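Local coordinates for uncharacterized protein (Parabacteroides merdae, PDB 4MXN), which is of unknown function but is probably a carbohydrate-active enzyme, a putative glycosyl hydrolase of family 28 built on a right-handed parallel beta-helix, at residues 59-65 / 81-87; 105-111 / 154-160; 148-152 / 166-170; 179-184 / 203-208. All coordinates share one frame; numbering follows the deposited sequence.

Contact 1 (59-65 / 81-87); sequences YVGRYLT and GAVLVAV
The R62 side chain rises off the face it shares with V83 and V85, and its guanidinium ends beside V85. CB, CG and CD run out extended and make no close approach to the facing strand. The bend at chi3 (61°) then brings NH1 to 4.2 Å from V83 CG1 and NH2 to 3.6 Å from V85 CG2, so the tip does the touching, oblique to both methyls. Further on, L64 CD1 packs 4.0 Å from V85 CG1, and the L64 side chain lies roughly perpendicular to that of V87. On the face of Y63, A82 and L84, A82 CB sits at the edge of the Y63 ring, which also stacks edge-to-face with F58. T65 CG2 lies 3.7 Å from L84 CG, at the end of the pair. Strands 61-65 and 82-86 run parallel, 26° apart. Y63 is bonded through both its N-H, to V83 O at 2.8 Å, and its C=O, which V85 N approaches from above the carbonyl plane. G61 N makes a weak bond to G81 O. Backbone groups therefore satisfy one another, strand 82-86 continues the pairing to strand 118-120, and the side chains add mainly apolar contact, with the charged R62 end resting on valine methyls.

Contact 2 (105-111 / 154-160); sequences ADKQKNI and EGCEDVK
C156 SG lies against A105 CB at 3.6 Å and accepts the backbone N-H of Q108 at 3.6 Å in a nearly straight bond (164°). With SG anti to its carbonyl carbon (chi1 -65°), the thiol sits beneath the bend, where I111 CD1 also reaches it. Most other backbone donors find carbonyls across the pair; K109 N instead uses S72 OG. A105 O takes E154 N, and E154 O takes K107 N at 2.9 Å; beyond the bend Q108 O accepts E157 N in its carbonyl plane, and E157 O accepts N110 N. After the corner, I111 bonds through N to D158 O at 3.1 Å and through O to K160 N at 2.9 Å, while its CG1 lies beside V159 CG2. The Q108 amide folds back, NE2 giving a 2.9 Å bond to D106 O from above that carbonyl's plane, while OE1 takes S72 N. K109 NZ and N110 ND2 both donate to N73 OD1, and D158 OD1 accepts N181 ND2, so polar ends tie to the coils before and after. Parallel segments turning the same corners in register, with inward thiol and aliphatic and outward polar groups, are typical of neighbouring coils of a parallel beta-helix.

Contact 3 (148-152 / 166-170); sequences PALIC and LQDAA
Residues 148-151 and 166-170 run in nearly opposite directions, 161° apart end to end, and no direct hydrogen bond joins them; a single water spans the backbones, donating to P148 O at 2.8 Å and accepting A170 N at 2.9 Å. L150 carries most of the side-chain contact. Its CG is anti to the carbonyl carbon (chi1 -66°), which sends the branch across to the facing segment: CD1 lies 3.6 Å from L166 CB and 3.5 Å from Q167 N, and CG meets the methyl CB of A169 at 3.7 Å. The two leucines L150 and L166 lie antiparallel, each passing the other's flank. At the far end of L166, CD2 touches I151 CD1 at 3.7 Å, the two side chains crossing at about a right angle. Near the water, A170 CB fits against the P148 ring at CD and also approaches P148 O at 3.4 Å. I119 of strand 118-120 packs on both L150 and L166, and V126 of helix 123-136 lies on P148 and A170. The contact thus joins the corner at L150 and strand 151-154 to the end of strand 165-167 and its following loop through buried aliphatic groups, with water bridging its one polar crossing.

Contact 4 (179-184 / 203-208); sequences CHNVTV and GCDGVK
The H180 imidazole meets the D205 side chain at its CD2 atom, 3.7 Å from both CB and OD2, with the ring and carboxylate planes 63° apart. The approach is oblique, and H180 NE2 stays 4.1 Å from OD2. With D205 CG anti to the backbone N (chi1 175°), the carboxylate swings out on the H180 face toward the following coil, where OD2 forms a salt bridge with R228 and OD1 accepts N229 ND2. Beneath this outward-facing pair the backbones run parallel. C179 O receives D205 N at 2.8 Å, and D205 O receives N181 N. After the corner at N181, V182 N gives a straight bond (172°) to G206 O at 2.8 Å, and V182 O takes K208 N. C204 SG is a weak acceptor for C179 N and packs 4.0 Å from C179 CB, while V182 CB lies 4.1 Å from V207 CG2 on the inner side. Chemically, then, the contact is divided: cysteine and valine groups fill the interior, whereas on the outside the D205 carboxylate, lying against H180, is held by polar groups of the neighbouring coil.

Overall arrangement
Contact 1 comes first along the chain and closes before the others open; contacts 2 and 3 alternate their segments, and contact 4 follows both. Contacts 2 and 4 are close neighbours, their centres 10 Å apart, and join directly where strands 159-162 and 182-190 pair, so that the same corner recurs from coil to coil. Contact 3 lies nearest the chain's centre and meets contact 2 where strands 104-106 and 151-154 are adjacent. Contact 1 is on the opposite side of that centre from contacts 2 and 4, with centres about 23 and 27 Å away. Three contacts thus stack successive coils, whereas contact 3 packs the interior of this parallel beta-helix.

Contact 1 (59-65 / 81-87)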
loop_
_atom_site.group_PDB
_atom_site.type_symbol
_atom_site.label_atom_id
_atom_site.label_comp_id
_atom_site.label_asym_id
_atom_site.label_seq_id
_atom_site.Cartn_x
_atom_site.Cartn_y
_atom_site.Cartn_z
ATOM N N TYR A 59 -5.158 -16.167 -0.145
ATOM C CA TYR A 59 -5.304 -16.950 -1.375
ATOM C C TYR A 59 -6.464 -16.561 -2.297
ATOM O O TYR A 59 -6.234 -16.514 -3.510
ATOM C CB TYR A 59 -5.333 -18.472 -1.119
ATOM C CG TYR A 59 -4.241 -19.209 -1.873
ATOM C CD1 TYR A 59 -3.993 -18.947 -3.221
ATOM C CD2 TYR A 59 -3.447 -20.161 -1.239
ATOM C CE1 TYR A 59 -2.972 -19.600 -3.912
ATOM C CE2 TYR A 59 -2.426 -20.827 -1.922
ATOM C CZ TYR A 59 -2.201 -20.551 -3.263
ATOM O OH TYR A 59 -1.202 -21.206 -3.950
ATOM N N VAL A 60 -7.690 -16.339 -1.771
ATOM C CA VAL A 60 -8.860 -16.002 -2.595
ATOM C C VAL A 60 -9.928 -15.345 -1.702
ATOM O O VAL A 60 -9.924 -15.567 -0.486
ATOM C CB VAL A 60 -9.397 -17.254 -3.372
ATOM C CG1 VAL A 60 -10.252 -18.168 -2.488
ATOM C CG2 VAL A 60 -10.142 -16.852 -4.647
ATOM N N GLY A 61 -10.831 -14.572 -2.296
ATOM C CA GLY A 61 -11.888 -13.894 -1.553
ATOM C C GLY A 61 -11.568 -12.443 -1.246
ATOM O O GLY A 61 -10.533 -11.917 -1.681
ATOM N N ARG A 62 -12.459 -11.784 -0.480
ATOM C CA ARG A 62 -12.334 -10.369 -0.117
ATOM C C ARG A 62 -11.974 -10.223 1.352
ATOM O O ARG A 62 -12.669 -10.773 2.196
ATOM C CB ARG A 62 -13.649 -9.611 -0.410
ATOM C CG ARG A 62 -14.049 -9.579 -1.889
ATOM C CD ARG A 62 -15.338 -8.788 -2.144
ATOM N NE ARG A 62 -15.250 -7.373 -1.753
ATOM C CZ ARG A 62 -14.689 -6.417 -2.492
ATOM N NH1 ARG A 62 -14.139 -6.709 -3.667
ATOM N NH2 ARG A 62 -14.660 -5.164 -2.055
ATOM N N TYR A 63 -10.905 -9.489 1.662
ATOM C CA TYR A 63 -10.450 -9.343 3.035
ATOM C C TYR A 63 -10.539 -7.888 3.459
ATOM O O TYR A 63 -9.743 -7.054 3.018
ATOM C CB TYR A 63 -9.017 -9.871 3.195
ATOM C CG TYR A 63 -8.851 -11.336 2.827
ATOM C CD1 TYR A 63 -8.537 -11.717 1.521
ATOM C CD2 TYR A 63 -8.919 -12.331 3.799
ATOM C CE1 TYR A 63 -8.345 -13.057 1.184
ATOM C CE2 TYR A 63 -8.690 -13.669 3.480
ATOM C CZ TYR A 63 -8.416 -14.028 2.169
ATOM O OH TYR A 63 -8.206 -15.342 1.838
ATOM N N LEU A 64 -11.522 -7.575 4.299
ATOM C CA LEU A 64 -11.728 -6.226 4.807
ATOM C C LEU A 64 -10.648 -5.910 5.829
ATOM O O LEU A 64 -10.352 -6.754 6.671
ATOM C CB LEU A 64 -13.122 -6.110 5.445
ATOM C CG LEU A 64 -13.627 -4.696 5.765
ATOM C CD1 LEU A 64 -13.959 -3.904 4.496
ATOM C CD2 LEU A 64 -14.892 -4.777 6.646
ATOM N N THR A 65 -10.066 -4.701 5.758
ATOM C CA THR A 65 -9.003 -4.341 6.705
ATOM C C THR A 65 -8.839 -2.835 6.861
ATOM O O THR A 65 -9.166 -2.051 5.963
ATOM C CB THR A 65 -7.630 -4.959 6.259
ATOM O OG1 THR A 65 -6.675 -4.790 7.310
ATOM C CG2 THR A 65 -7.074 -4.331 4.979
ATOM N N GLY A 81 -7.200 -13.264 -7.603
ATOM C CA GLY A 81 -8.531 -13.604 -7.105
ATOM C C GLY A 81 -8.768 -13.138 -5.679
ATOM O O GLY A 81 -9.902 -13.205 -5.194
ATOM N N ALA A 82 -7.702 -12.683 -4.976
ATOM C CA ALA A 82 -7.838 -12.146 -3.613
ATOM C C ALA A 82 -7.850 -10.630 -3.664
ATOM O O ALA A 82 -7.180 -10.025 -4.507
ATOM C CB ALA A 82 -6.709 -12.632 -2.701
ATOM N N VAL A 83 -8.655 -10.009 -2.800
ATOM C CA VAL A 83 -8.699 -8.547 -2.723
ATOM C C VAL A 83 -8.525 -8.147 -1.267
ATOM O O VAL A 83 -9.264 -8.665 -0.420
ATOM C CB VAL A 83 -10.011 -7.918 -3.296
ATOM C CG1 VAL A 83 -9.919 -6.382 -3.352
ATOM C CG2 VAL A 83 -10.411 -8.504 -4.654
ATOM N N LEU A 84 -7.593 -7.212 -0.985
ATOM C CA LEU A 84 -7.423 -6.584 0.335
ATOM C C LEU A 84 -8.231 -5.271 0.244
ATOM O O LEU A 84 -7.890 -4.407 -0.569
ATOM C CB LEU A 84 -5.924 -6.369 0.627
ATOM C CG LEU A 84 -5.535 -6.115 2.085
ATOM C CD1 LEU A 84 -5.949 -7.296 3.006
ATOM C CD2 LEU A 84 -4.050 -5.848 2.205
ATOM N N VAL A 85 -9.382 -5.182 0.927
ATOM C CA VAL A 85 -10.253 -4.014 0.751
ATOM C C VAL A 85 -10.265 -3.100 1.994
ATOM O O VAL A 85 -10.382 -3.549 3.121
ATOM C CB VAL A 85 -11.696 -4.419 0.290
ATOM C CG1 VAL A 85 -12.323 -5.506 1.161
ATOM C CG2 VAL A 85 -12.626 -3.216 0.179
ATOM N N ALA A 86 -10.126 -1.813 1.760
ATOM C CA ALA A 86 -10.177 -0.809 2.811
ATOM C C ALA A 86 -11.577 -0.698 3.419
ATOM O O ALA A 86 -12.574 -0.598 2.696
ATOM C CB ALA A 86 -9.777 0.543 2.242
ATOM N N VAL A 87 -11.644 -0.693 4.756
ATOM C CA VAL A 87 -12.877 -0.433 5.494
ATOM C C VAL A 87 -13.172 1.090 5.363
ATOM O O VAL A 87 -12.225 1.864 5.442
ATOM C CB VAL A 87 -12.745 -0.903 6.970
ATOM C CG1 VAL A 87 -11.638 -0.158 7.724
ATOM C CG2 VAL A 87 -14.078 -0.813 7.707
#

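Contact 2 (105-111 / 154-160)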
loop_
_atom_site.group_PDB
_atom_site.type_symbol
_atom_site.label_atom_id
_atom_site.label_comp_id
_atom_site.label_asym_id
_atom_site.label_seq_id
_atom_site.Cartn_x
_atom_site.Cartn_y
_atom_site.Cartn_z
ATOM N N ALA A 105 5.062 0.522 6.533
ATOM C CA ALA A 105 6.205 0.011 7.279
ATOM C C ALA A 105 7.064 1.175 7.691
ATOM O O ALA A 105 7.277 2.096 6.906
ATOM C CB ALA A 105 6.993 -0.999 6.460
ATOM N N ASP A 106 7.521 1.147 8.932
ATOM C CA ASP A 106 8.354 2.184 9.506
ATOM C C ASP A 106 9.647 1.575 10.043
ATOM O O ASP A 106 9.624 0.852 11.042
ATOM C CB ASP A 106 7.574 2.912 10.619
ATOM C CG ASP A 106 8.357 3.952 11.393
ATOM O OD1 ASP A 106 9.261 4.581 10.800
ATOM O OD2 ASP A 106 8.056 4.152 12.589
ATOM N N LYS A 107 10.768 1.881 9.370
ATOM C CA LYS A 107 12.134 1.489 9.716
ATOM C C LYS A 107 12.275 -0.035 9.822
ATOM O O LYS A 107 12.873 -0.545 10.774
ATOM C CB LYS A 107 12.584 2.201 11.009
ATOM C CG LYS A 107 12.797 3.701 10.823
ATOM C CD LYS A 107 13.249 4.375 12.108
ATOM C CE LYS A 107 13.261 5.880 11.999
ATOM N NZ LYS A 107 11.887 6.447 12.050
ATOM N N GLN A 108 11.720 -0.756 8.830
ATOM C CA GLN A 108 11.806 -2.211 8.746
ATOM C C GLN A 108 12.784 -2.611 7.640
ATOM O O GLN A 108 13.109 -1.792 6.787
ATOM C CB GLN A 108 10.417 -2.818 8.470
ATOM C CG GLN A 108 9.337 -2.464 9.512
ATOM C CD GLN A 108 9.654 -2.917 10.917
ATOM O OE1 GLN A 108 9.806 -4.119 11.198
ATOM N NE2 GLN A 108 9.722 -1.970 11.843
ATOM N N LYS A 109 13.209 -3.883 7.621
ATOM C CA LYS A 109 14.102 -4.343 6.553
ATOM C C LYS A 109 13.612 -5.678 5.979
ATOM O O LYS A 109 12.914 -6.431 6.659
ATOM C CB LYS A 109 15.587 -4.424 7.014
ATOM C CG LYS A 109 15.886 -5.176 8.322
ATOM C CD LYS A 109 15.594 -6.700 8.224
ATOM C CE LYS A 109 16.727 -7.592 8.598
ATOM N NZ LYS A 109 16.794 -8.826 7.762
ATOM N N ASN A 110 14.028 -5.987 4.736
ATOM C CA ASN A 110 13.700 -7.239 4.057
ATOM C C ASN A 110 12.175 -7.473 4.091
ATOM O O ASN A 110 11.689 -8.470 4.623
ATOM C CB ASN A 110 14.482 -8.406 4.687
ATOM C CG ASN A 110 14.323 -9.719 3.981
ATOM O OD1 ASN A 110 14.098 -9.775 2.776
ATOM N ND2 ASN A 110 14.364 -10.795 4.744
ATOM N N ILE A 111 11.422 -6.534 3.529
ATOM C CA ILE A 111 9.953 -6.629 3.531
ATOM C C ILE A 111 9.435 -6.664 2.104
ATOM O O ILE A 111 10.083 -6.184 1.176
ATOM C CB ILE A 111 9.305 -5.483 4.354
ATOM C CG1 ILE A 111 9.809 -4.089 3.882
ATOM C CG2 ILE A 111 9.541 -5.676 5.856
ATOM C CD1 ILE A 111 8.969 -2.954 4.283
ATOM N N GLU A 154 8.551 4.050 5.032
ATOM C CA GLU A 154 9.422 5.130 5.497
ATOM C C GLU A 154 10.617 4.565 6.260
ATOM O O GLU A 154 10.436 3.838 7.238
ATOM C CB GLU A 154 8.669 6.159 6.348
ATOM C CG GLU A 154 9.470 7.444 6.550
ATOM C CD GLU A 154 8.848 8.467 7.480
ATOM O OE1 GLU A 154 7.600 8.548 7.548
ATOM O OE2 GLU A 154 9.618 9.210 8.128
ATOM N N GLY A 155 11.813 4.941 5.828
ATOM C CA GLY A 155 13.069 4.530 6.457
ATOM C C GLY A 155 13.349 3.043 6.366
ATOM O O GLY A 155 14.071 2.499 7.199
ATOM N N CYS A 156 12.780 2.377 5.363
ATOM C CA CYS A 156 12.918 0.942 5.176
ATOM C C CYS A 156 14.099 0.595 4.269
ATOM O O CYS A 156 14.525 1.413 3.460
ATOM C CB CYS A 156 11.614 0.357 4.644
ATOM S SG CYS A 156 10.229 0.478 5.810
ATOM N N GLU A 157 14.636 -0.626 4.419
ATOM C CA GLU A 157 15.752 -1.111 3.603
ATOM C C GLU A 157 15.398 -2.463 2.992
ATOM O O GLU A 157 14.838 -3.291 3.701
ATOM C CB GLU A 157 17.020 -1.229 4.479
ATOM C CG GLU A 157 17.621 0.104 4.883
ATOM C CD GLU A 157 18.985 0.069 5.544
ATOM O OE1 GLU A 157 19.603 -1.019 5.625
ATOM O OE2 GLU A 157 19.443 1.153 5.968
ATOM N N ASP A 158 15.725 -2.699 1.699
ATOM C CA ASP A 158 15.468 -3.962 0.981
ATOM C C ASP A 158 13.946 -4.219 0.936
ATOM O O ASP A 158 13.402 -5.033 1.688
ATOM C CB ASP A 158 16.262 -5.151 1.595
ATOM C CG ASP A 158 17.761 -4.902 1.751
ATOM O OD1 ASP A 158 18.346 -4.216 0.883
ATOM O OD2 ASP A 158 18.347 -5.393 2.738
ATOM N N VAL A 159 13.262 -3.446 0.087
ATOM C CA VAL A 159 11.805 -3.492 -0.080
ATOM C C VAL A 159 11.485 -4.070 -1.458
ATOM O O VAL A 159 11.961 -3.544 -2.463
ATOM C CB VAL A 159 11.201 -2.075 0.097
ATOM C CG1 VAL A 159 9.691 -2.074 -0.164
ATOM C CG2 VAL A 159 11.523 -1.503 1.476
ATOM N N LYS A 160 10.647 -5.118 -1.504
ATOM C CA LYS A 160 10.295 -5.756 -2.761
ATOM C C LYS A 160 8.780 -5.703 -2.979
ATOM O O LYS A 160 8.022 -6.396 -2.312
ATOM C CB LYS A 160 10.818 -7.202 -2.786
ATOM C CG LYS A 160 10.616 -7.926 -4.120
ATOM C CD LYS A 160 11.050 -9.379 -4.008
ATOM C CE LYS A 160 10.546 -10.193 -5.166
ATOM N NZ LYS A 160 10.972 -11.615 -5.068
#

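Contact 3 (148-152 / 166-170)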
loop_
_atom_site.group_PDB
_atom_site.type_symbol
_atom_site.label_atom_id
_atom_site.label_comp_id
_atom_site.label_asym_id
_atom_site.label_seq_id
_atom_site.Cartn_x
_atom_site.Cartn_y
_atom_site.Cartn_z
ATOM N N PRO A 148 -5.775 7.440 3.726
ATOM C CA PRO A 148 -4.593 6.599 3.607
ATOM C C PRO A 148 -4.160 6.331 2.183
ATOM O O PRO A 148 -4.969 6.230 1.255
ATOM C CB PRO A 148 -5.032 5.284 4.268
ATOM C CG PRO A 148 -6.490 5.207 4.020
ATOM C CD PRO A 148 -6.974 6.634 4.052
ATOM N N ALA A 149 -2.860 6.132 2.034
ATOM C CA ALA A 149 -2.268 5.643 0.807
ATOM C C ALA A 149 -2.548 4.137 0.749
ATOM O O ALA A 149 -3.033 3.567 1.735
ATOM C CB ALA A 149 -0.762 5.916 0.820
ATOM N N LEU A 150 -2.266 3.478 -0.375
ATOM C CA LEU A 150 -2.443 2.019 -0.390
ATOM C C LEU A 150 -1.220 1.370 0.251
ATOM O O LEU A 150 -1.375 0.473 1.079
ATOM C CB LEU A 150 -2.706 1.480 -1.796
ATOM C CG LEU A 150 -4.014 1.929 -2.420
ATOM C CD1 LEU A 150 -4.071 1.571 -3.878
ATOM C CD2 LEU A 150 -5.212 1.329 -1.736
ATOM N N ILE A 151 -0.019 1.876 -0.093
ATOM C CA ILE A 151 1.283 1.442 0.424
ATOM C C ILE A 151 2.108 2.662 0.826
ATOM O O ILE A 151 2.175 3.639 0.074
ATOM C CB ILE A 151 2.029 0.596 -0.662
ATOM C CG1 ILE A 151 1.386 -0.783 -0.873
ATOM C CG2 ILE A 151 3.534 0.506 -0.417
ATOM C CD1 ILE A 151 1.858 -1.452 -2.264
ATOM N N CYS A 152 2.740 2.607 2.005
ATOM C CA CYS A 152 3.623 3.674 2.470
ATOM C C CYS A 152 4.811 3.070 3.221
ATOM O O CYS A 152 4.610 2.410 4.244
ATOM C CB CYS A 152 2.880 4.691 3.333
ATOM S SG CYS A 152 3.898 6.094 3.871
ATOM N N LEU A 166 -2.924 -1.974 -7.566
ATOM C CA LEU A 166 -3.217 -0.948 -6.561
ATOM C C LEU A 166 -4.370 -0.155 -7.121
ATOM O O LEU A 166 -4.231 0.503 -8.156
ATOM C CB LEU A 166 -1.952 -0.088 -6.299
ATOM C CG LEU A 166 -0.750 -0.878 -5.750
ATOM C CD1 LEU A 166 0.450 0.006 -5.569
ATOM C CD2 LEU A 166 -1.114 -1.584 -4.438
ATOM N N GLN A 167 -5.534 -0.296 -6.506
ATOM C CA GLN A 167 -6.737 0.287 -7.072
ATOM C C GLN A 167 -7.438 1.281 -6.171
ATOM O O GLN A 167 -7.734 0.993 -5.005
ATOM C CB GLN A 167 -7.698 -0.856 -7.417
ATOM C CG GLN A 167 -9.066 -0.458 -7.969
ATOM C CD GLN A 167 -9.841 -1.689 -8.360
ATOM O OE1 GLN A 167 -9.526 -2.366 -9.338
ATOM N NE2 GLN A 167 -10.816 -2.045 -7.563
ATOM N N ASP A 168 -7.812 2.419 -6.778
ATOM C CA ASP A 168 -8.694 3.439 -6.202
ATOM C C ASP A 168 -8.225 3.900 -4.824
ATOM O O ASP A 168 -8.990 3.947 -3.866
ATOM C CB ASP A 168 -10.135 2.880 -6.148
ATOM C CG ASP A 168 -11.193 3.876 -5.744
ATOM O OD1 ASP A 168 -11.114 5.042 -6.203
ATOM O OD2 ASP A 168 -12.112 3.488 -4.980
ATOM N N ALA A 169 -6.960 4.283 -4.759
ATOM C CA ALA A 169 -6.308 4.792 -3.575
ATOM C C ALA A 169 -7.081 5.992 -3.007
ATOM O O ALA A 169 -7.495 6.863 -3.776
ATOM C CB ALA A 169 -4.882 5.208 -3.924
ATOM N N ALA A 170 -7.266 6.028 -1.662
ATOM C CA ALA A 170 -7.941 7.134 -0.970
ATOM C C ALA A 170 -7.072 8.384 -0.966
ATOM O O ALA A 170 -7.567 9.482 -0.741
ATOM C CB ALA A 170 -8.278 6.730 0.456
HETATM O O HOH W 1 -6.137 4.019 0.053
#

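Contact 4 (179-184 / 203-208)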
loop_
_atom_site.group_PDB
_atom_site.type_symbol
_atom_site.label_atom_id
_atom_site.label_comp_id
_atom_site.label_asym_id
_atom_site.label_seq_id
_atom_site.Cartn_x
_atom_site.Cartn_y
_atom_site.Cartn_z
ATOM N N CYS A 179 13.883 5.548 1.937
ATOM C CA CYS A 179 14.086 4.111 1.807
ATOM C C CYS A 179 15.367 3.812 1.024
ATOM O O CYS A 179 15.834 4.640 0.239
ATOM C CB CYS A 179 12.881 3.449 1.145
ATOM S SG CYS A 179 11.374 3.460 2.140
ATOM N N HIS A 180 15.928 2.612 1.249
ATOM C CA HIS A 180 17.124 2.115 0.571
ATOM C C HIS A 180 16.798 0.800 -0.109
ATOM O O HIS A 180 16.201 -0.062 0.525
ATOM C CB HIS A 180 18.294 1.884 1.561
ATOM C CG HIS A 180 18.916 3.119 2.134
ATOM N ND1 HIS A 180 18.493 3.643 3.346
ATOM C CD2 HIS A 180 19.985 3.826 1.705
ATOM C CE1 HIS A 180 19.295 4.665 3.592
ATOM N NE2 HIS A 180 20.189 4.829 2.621
ATOM N N ASN A 181 17.259 0.611 -1.347
ATOM C CA ASN A 181 17.130 -0.634 -2.112
ATOM C C ASN A 181 15.669 -1.077 -2.229
ATOM O O ASN A 181 15.254 -2.081 -1.640
ATOM C CB ASN A 181 18.020 -1.760 -1.523
ATOM C CG ASN A 181 18.074 -3.012 -2.381
ATOM O OD1 ASN A 181 17.792 -2.989 -3.575
ATOM N ND2 ASN A 181 18.405 -4.143 -1.783
ATOM N N VAL A 182 14.890 -0.287 -2.955
ATOM C CA VAL A 182 13.475 -0.565 -3.214
ATOM C C VAL A 182 13.345 -1.056 -4.650
ATOM O O VAL A 182 13.977 -0.489 -5.545
ATOM C CB VAL A 182 12.580 0.686 -2.963
ATOM C CG1 VAL A 182 11.110 0.420 -3.320
ATOM C CG2 VAL A 182 12.708 1.178 -1.527
ATOM N N THR A 183 12.544 -2.118 -4.868
ATOM C CA THR A 183 12.228 -2.608 -6.216
ATOM C C THR A 183 10.716 -2.662 -6.327
ATOM O O THR A 183 10.053 -3.093 -5.392
ATOM C CB THR A 183 12.891 -3.962 -6.549
ATOM O OG1 THR A 183 12.395 -4.974 -5.682
ATOM C CG2 THR A 183 14.442 -3.911 -6.544
ATOM N N VAL A 184 10.168 -2.161 -7.441
ATOM C CA VAL A 184 8.716 -2.166 -7.743
ATOM C C VAL A 184 8.589 -2.763 -9.138
ATOM O O VAL A 184 8.991 -2.127 -10.113
ATOM C CB VAL A 184 8.056 -0.763 -7.618
ATOM C CG1 VAL A 184 6.546 -0.858 -7.765
ATOM C CG2 VAL A 184 8.421 -0.082 -6.295
ATOM N N GLY A 203 13.800 11.422 -0.664
ATOM C CA GLY A 203 15.002 10.992 0.039
ATOM C C GLY A 203 15.397 9.528 -0.068
ATOM O O GLY A 203 16.055 9.014 0.838
ATOM N N CYS A 204 15.019 8.849 -1.161
ATOM C CA CYS A 204 15.349 7.435 -1.326
ATOM C C CYS A 204 16.734 7.249 -1.945
ATOM O O CYS A 204 17.271 8.147 -2.608
ATOM C CB CYS A 204 14.284 6.720 -2.152
ATOM S SG CYS A 204 12.678 6.574 -1.337
ATOM N N ASP A 205 17.318 6.067 -1.725
ATOM C CA ASP A 205 18.596 5.721 -2.324
ATOM C C ASP A 205 18.473 4.312 -2.888
ATOM O O ASP A 205 18.513 3.332 -2.145
ATOM C CB ASP A 205 19.773 5.855 -1.324
ATOM C CG ASP A 205 21.132 5.404 -1.849
ATOM O OD1 ASP A 205 21.271 5.207 -3.088
ATOM O OD2 ASP A 205 22.039 5.197 -1.025
ATOM N N GLY A 206 18.354 4.232 -4.207
ATOM C CA GLY A 206 18.245 2.962 -4.914
ATOM C C GLY A 206 16.790 2.548 -5.017
ATOM O O GLY A 206 16.239 1.936 -4.094
ATOM N N VAL A 207 16.131 2.978 -6.096
ATOM C CA VAL A 207 14.735 2.631 -6.383
ATOM C C VAL A 207 14.701 2.178 -7.822
ATOM O O VAL A 207 14.993 2.970 -8.728
ATOM C CB VAL A 207 13.690 3.741 -6.069
ATOM C CG1 VAL A 207 12.267 3.270 -6.396
ATOM C CG2 VAL A 207 13.778 4.192 -4.607
ATOM N N LYS A 208 14.386 0.887 -8.031
ATOM C CA LYS A 208 14.311 0.339 -9.375
ATOM C C LYS A 208 12.875 -0.027 -9.666
ATOM O O LYS A 208 12.342 -0.960 -9.058
ATOM C CB LYS A 208 15.257 -0.865 -9.570
ATOM C CG LYS A 208 16.739 -0.540 -9.497
ATOM C CD LYS A 208 17.541 -1.701 -10.079
ATOM C CE LYS A 208 19.026 -1.495 -10.007
ATOM N NZ LYS A 208 19.746 -2.413 -10.937
#